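Local coordinates for protein aldehyde dehydrogenase (Anabaena variabilis, PDB 4H7N) that probably oxidises aldehydes to carboxylic acids with NAD+ as electron acceptor, at residues L142-I145 and D146-A150; I95-W98 and C99-P103. All coordinates share one frame; numbering follows the deposited sequence. Where two conformers were deposited one is given.

Both contacts are local, each joining residues about one helical turn apart. Contact 1 is the deeper: it lies at the junction of helices 139-144 and 147-153 and is almost wholly buried. Contact 2 belongs to helix 82-106, with one side buried and another facing solvent. Their chemistry follows their place. At the junction, a threonine hydroxyl and a water share the work with the backbone, whereas inside the long helix the backbone ladder runs unbroken as far as Ala102 and stops at Pro103. The two meet directly: Ile148 packs on Ile95 and Trp98, and Pro149 CG lies 3.7 Å from Trp98 CE2, so the start of helix 147-153 rests on helix 82-106.

Contact 1. Residues L142-I145 and D146-A150; sequences LSMI and DTIPA
Thr147 turns OG1 to the side of its own backbone N, with the carbonyl carbon opposite (chi1 -59°), and this carries the hydroxyl back one turn to Ser143. There OG1 donates to Ser143 O over 2.7 Å, lying in the carbonyl plane at a C=O...donor angle of 156°. The same torsion sends the methyl CG2 the other way, toward Met144, which is present as selenomethionine. The Met144 chain bends at both chi2 and chi3, bringing its terminal CE to 4.0 Å from Thr147 CG2, while SE lies 4.4 Å from Ile148 CD1. A valine in place of Thr147 has no hydroxyl to offer, and the loss of this grip on Ser143 O would probably weaken the tie between the two helices. The backbone adds one straight bond: Ile148 N gives its hydrogen to Met144 O at 3.1 Å, N-H...O 166°. One residue further on, Pro149 has no hydrogen to give; its CD sits 3.3 Å from Ile145 O, a buried carbonyl that has no hydrogen-bond partner in the model. This junction of helices 139-144 and 147-153 lies within the beta-alpha-beta crossover from strand 118-134 to the parallel strand 156-161, in what is probably the Rossmann-like cofactor domain of the family. A water bridges the turn, accepting from Asp146 N at 2.7 Å and donating to Leu142 O at 3.2 Å, with a weaker bond to Ser143 O. The Asp146 carboxylate makes salt bridges to Arg444 and Arg452, anchoring the turn to the chain's C-terminal part. On the other flank, Met144 and Ile148 pack against Trp59. The Ile145 side chain comes within about 6 Å of that of Glu232, the predicted active-site residue.

Contact 2. Residues I95-W98 and C99-P103; sequences IDRW and CGLAP
Cys99, Gly100, Leu101 and Ala102 each hand their backbone N-H to the carbonyl four residues earlier, the hydrogen-bond ladder of an alpha-helix. The first rung, Cys99 N to Ile95 O, is 3.0 Å long with an N-H...O angle of 159°. By the third, Leu101 N to Arg97 O, the distance is still 3.0 Å but the angle has fallen to 135°, and the same N-H also reaches Trp98 O in a weak bond of 3.2 Å. Trp98 O therefore serves two donors, since Ala102 N binds it at 3.0 Å. The ladder breaks at Pro103, whose ring nitrogen has no hydrogen to offer the preceding turn, and the helix kinks there.

Side-chain packing runs along two flanks of this turn. At Leu101 a chi1 of -66° sets CG anti to the carbonyl carbon, and the branch leans back toward the previous turn: CG lies 3.4 Å from Arg97 O, and CD1 approaches the six-membered part of the Trp98 indole obliquely, 4.0 Å from CZ3. On the other flank Cys99 SG meets the Ile95 methyl CG2 at 4.2 Å. Ala102 sets its small CB 3.4 Å from Trp98 O, so the methyl lies close against the carbonyl that its own N-H binds. In the conformer given, one of two deposited, Arg97 places NH2 above one face of the indole, offset toward the rim.

Asp96 supplies the salt bridge: its OD1 pairs with Lys60 and also takes a hydrogen bond from Gln57, fastening this turn to helix 48-64. Cys99 and Pro103 rest on Ile53 of that helix. Toward helix 147-153, Trp98 also touches Leu152; helix 82-106 packs against both helix 48-64 and helix 147-153, which also touch each other through Ile148.

Contact 1. Residues L142-I145 and D146-A150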
loop_
_atom_site.group_PDB
_atom_site.type_symbol
_atom_site.label_atom_id
_atom_site.label_comp_id
_atom_site.label_asym_id
_atom_site.label_seq_id
_atom_site.Cartn_x
_atom_site.Cartn_y
_atom_site.Cartn_z
ATOM N N LEU A 142 -17.311 10.067 7.351
ATOM C CA LEU A 142 -16.627 9.250 6.359
ATOM C C LEU A 142 -16.169 10.023 5.099
ATOM O O LEU A 142 -15.316 9.540 4.386
ATOM C CB LEU A 142 -17.455 7.985 6.037
ATOM C CG LEU A 142 -17.622 7.069 7.271
ATOM C CD1 LEU A 142 -18.465 5.828 7.036
ATOM C CD2 LEU A 142 -16.289 6.593 7.853
ATOM N N SER A 143 -16.733 11.207 4.816
ATOM C CA SER A 143 -16.209 12.050 3.775
ATOM C C SER A 143 -14.889 12.700 4.215
ATOM O O SER A 143 -14.074 13.068 3.358
ATOM C CB SER A 143 -17.205 13.132 3.340
ATOM O OG SER A 143 -17.423 14.101 4.354
HETATM N N MSE A 144 -14.682 12.804 5.526
HETATM C CA MSE A 144 -13.592 13.596 6.062
HETATM C C MSE A 144 -12.490 12.802 6.703
HETATM O O MSE A 144 -11.431 13.341 6.970
HETATM C CB MSE A 144 -14.179 14.555 7.114
HETATM C CG MSE A 144 -15.036 15.643 6.465
HETATM SE SE MSE A 144 -13.997 16.888 5.349
HETATM C CE MSE A 144 -14.731 16.492 3.649
ATOM N N ILE A 145 -12.733 11.533 6.992
ATOM C CA ILE A 145 -11.773 10.706 7.685
ATOM C C ILE A 145 -10.445 10.588 6.963
ATOM O O ILE A 145 -9.423 10.598 7.608
ATOM C CB ILE A 145 -12.376 9.297 8.027
ATOM C CG1 ILE A 145 -11.535 8.596 9.088
ATOM C CG2 ILE A 145 -12.553 8.404 6.805
ATOM C CD1 ILE A 145 -12.175 7.336 9.648
ATOM N N ASP A 146 -10.443 10.466 5.625
ATOM C CA ASP A 146 -9.211 10.449 4.861
ATOM C C ASP A 146 -8.823 11.883 4.430
ATOM O O ASP A 146 -7.678 12.251 4.381
ATOM C CB ASP A 146 -9.364 9.538 3.626
ATOM C CG ASP A 146 -9.619 8.037 3.996
ATOM O OD1 ASP A 146 -8.865 7.461 4.797
ATOM O OD2 ASP A 146 -10.578 7.467 3.473
ATOM N N THR A 147 -9.812 12.705 4.146
ATOM C CA THR A 147 -9.580 14.041 3.583
ATOM C C THR A 147 -8.683 14.882 4.471
ATOM O O THR A 147 -7.753 15.571 4.000
ATOM C CB THR A 147 -10.941 14.734 3.336
ATOM O OG1 THR A 147 -11.736 13.955 2.429
ATOM C CG2 THR A 147 -10.805 16.158 2.785
ATOM N N ILE A 148 -8.969 14.871 5.773
ATOM C CA ILE A 148 -8.266 15.767 6.700
ATOM C C ILE A 148 -6.770 15.438 6.775
ATOM O O ILE A 148 -5.982 16.320 6.625
ATOM C CB ILE A 148 -8.903 15.784 8.105
ATOM C CG1 ILE A 148 -10.311 16.384 8.059
ATOM C CG2 ILE A 148 -7.973 16.493 9.100
ATOM C CD1 ILE A 148 -10.377 17.835 7.628
ATOM N N PRO A 149 -6.378 14.172 7.033
ATOM C CA PRO A 149 -4.926 13.940 7.038
ATOM C C PRO A 149 -4.285 14.159 5.677
ATOM O O PRO A 149 -3.174 14.678 5.588
ATOM C CB PRO A 149 -4.794 12.469 7.513
ATOM C CG PRO A 149 -6.171 11.850 7.419
ATOM C CD PRO A 149 -7.133 13.007 7.510
ATOM N N ALA A 150 -4.979 13.831 4.598
ATOM C CA ALA A 150 -4.410 14.107 3.293
ATOM C C ALA A 150 -4.150 15.610 3.089
ATOM O O ALA A 150 -3.103 15.987 2.560
ATOM C CB ALA A 150 -5.318 13.589 2.214
HETATM O O HOH W 1 -12.358 10.701 3.725
#

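Contact 2. Residues I95-W98 and C99-P103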
loop_
_atom_site.group_PDB
_atom_site.type_symbol
_atom_site.label_atom_id
_atom_site.label_comp_id
_atom_site.label_asym_id
_atom_site.label_seq_id
_atom_site.Cartn_x
_atom_site.Cartn_y
_atom_site.Cartn_z
ATOM N N ILE A 95 -10.236 17.083 13.302
ATOM C CA ILE A 95 -9.446 18.138 12.755
ATOM C C ILE A 95 -8.356 18.509 13.769
ATOM O O ILE A 95 -7.164 18.661 13.414
ATOM C CB ILE A 95 -10.320 19.387 12.495
ATOM C CG1 ILE A 95 -11.312 19.155 11.322
ATOM C CG2 ILE A 95 -9.436 20.593 12.198
ATOM C CD1 ILE A 95 -12.219 20.371 11.088
ATOM N N ASP A 96 -8.754 18.661 15.043
ATOM C CA ASP A 96 -7.794 18.946 16.108
ATOM C C ASP A 96 -6.700 17.884 16.227
ATOM O O ASP A 96 -5.499 18.215 16.326
ATOM C CB ASP A 96 -8.492 19.128 17.468
ATOM C CG ASP A 96 -9.282 20.455 17.553
ATOM O OD1 ASP A 96 -9.202 21.279 16.578
ATOM O OD2 ASP A 96 -9.948 20.696 18.605
ATOM N N ARG A 97 -7.116 16.634 16.286
ATOM C CA ARG A 97 -6.198 15.523 16.469
ATOM C C ARG A 97 -5.145 15.414 15.359
ATOM O O ARG A 97 -3.940 15.280 15.621
ATOM C CB ARG A 97 -6.980 14.224 16.559
ATOM C CG ARG A 97 -6.102 13.047 16.953
ATOM C CD ARG A 97 -6.888 11.752 17.124
ATOM N NE ARG A 97 -7.996 11.598 16.183
ATOM C CZ ARG A 97 -7.919 11.089 14.948
ATOM N NH1 ARG A 97 -9.040 11.009 14.229
ATOM N NH2 ARG A 97 -6.744 10.683 14.417
ATOM N N TRP A 98 -5.587 15.452 14.118
ATOM C CA TRP A 98 -4.648 15.464 13.003
ATOM C C TRP A 98 -3.766 16.713 12.963
ATOM O O TRP A 98 -2.611 16.622 12.616
ATOM C CB TRP A 98 -5.390 15.299 11.662
ATOM C CG TRP A 98 -5.843 13.906 11.442
ATOM C CD1 TRP A 98 -7.131 13.448 11.318
ATOM C CD2 TRP A 98 -4.991 12.750 11.343
ATOM N NE1 TRP A 98 -7.112 12.072 11.156
ATOM C CE2 TRP A 98 -5.819 11.633 11.138
ATOM C CE3 TRP A 98 -3.614 12.571 11.366
ATOM C CZ2 TRP A 98 -5.316 10.341 11.003
ATOM C CZ3 TRP A 98 -3.110 11.292 11.224
ATOM C CH2 TRP A 98 -3.975 10.193 11.056
ATOM N N CYS A 99 -4.309 17.887 13.296
ATOM C CA CYS A 99 -3.456 19.077 13.397
ATOM C C CYS A 99 -2.318 18.882 14.415
ATOM O O CYS A 99 -1.165 19.362 14.235
ATOM C CB CYS A 99 -4.280 20.309 13.774
ATOM S SG CYS A 99 -5.223 20.983 12.383
ATOM N N GLY A 100 -2.644 18.186 15.489
ATOM C CA GLY A 100 -1.679 17.880 16.528
ATOM C C GLY A 100 -0.615 16.913 16.081
ATOM O O GLY A 100 0.561 17.030 16.498
ATOM N N LEU A 101 -0.993 15.929 15.272
ATOM C CA LEU A 101 -0.041 14.863 14.945
ATOM C C LEU A 101 0.845 15.222 13.790
ATOM O O LEU A 101 1.952 14.753 13.710
ATOM C CB LEU A 101 -0.736 13.560 14.597
ATOM C CG LEU A 101 -1.506 12.880 15.700
ATOM C CD1 LEU A 101 -2.247 11.660 15.131
ATOM C CD2 LEU A 101 -0.610 12.508 16.883
ATOM N N ALA A 102 0.331 16.033 12.873
ATOM C CA ALA A 102 1.003 16.228 11.590
ATOM C C ALA A 102 2.455 16.759 11.643
ATOM O O ALA A 102 3.276 16.246 10.872
ATOM C CB ALA A 102 0.170 17.067 10.656
ATOM N N PRO A 103 2.773 17.761 12.496
ATOM C CA PRO A 103 4.153 18.316 12.440
ATOM C C PRO A 103 5.208 17.253 12.677
ATOM O O PRO A 103 6.220 17.206 11.995
ATOM C CB PRO A 103 4.141 19.406 13.529
ATOM C CG PRO A 103 2.697 19.845 13.534
ATOM C CD PRO A 103 1.921 18.553 13.407
#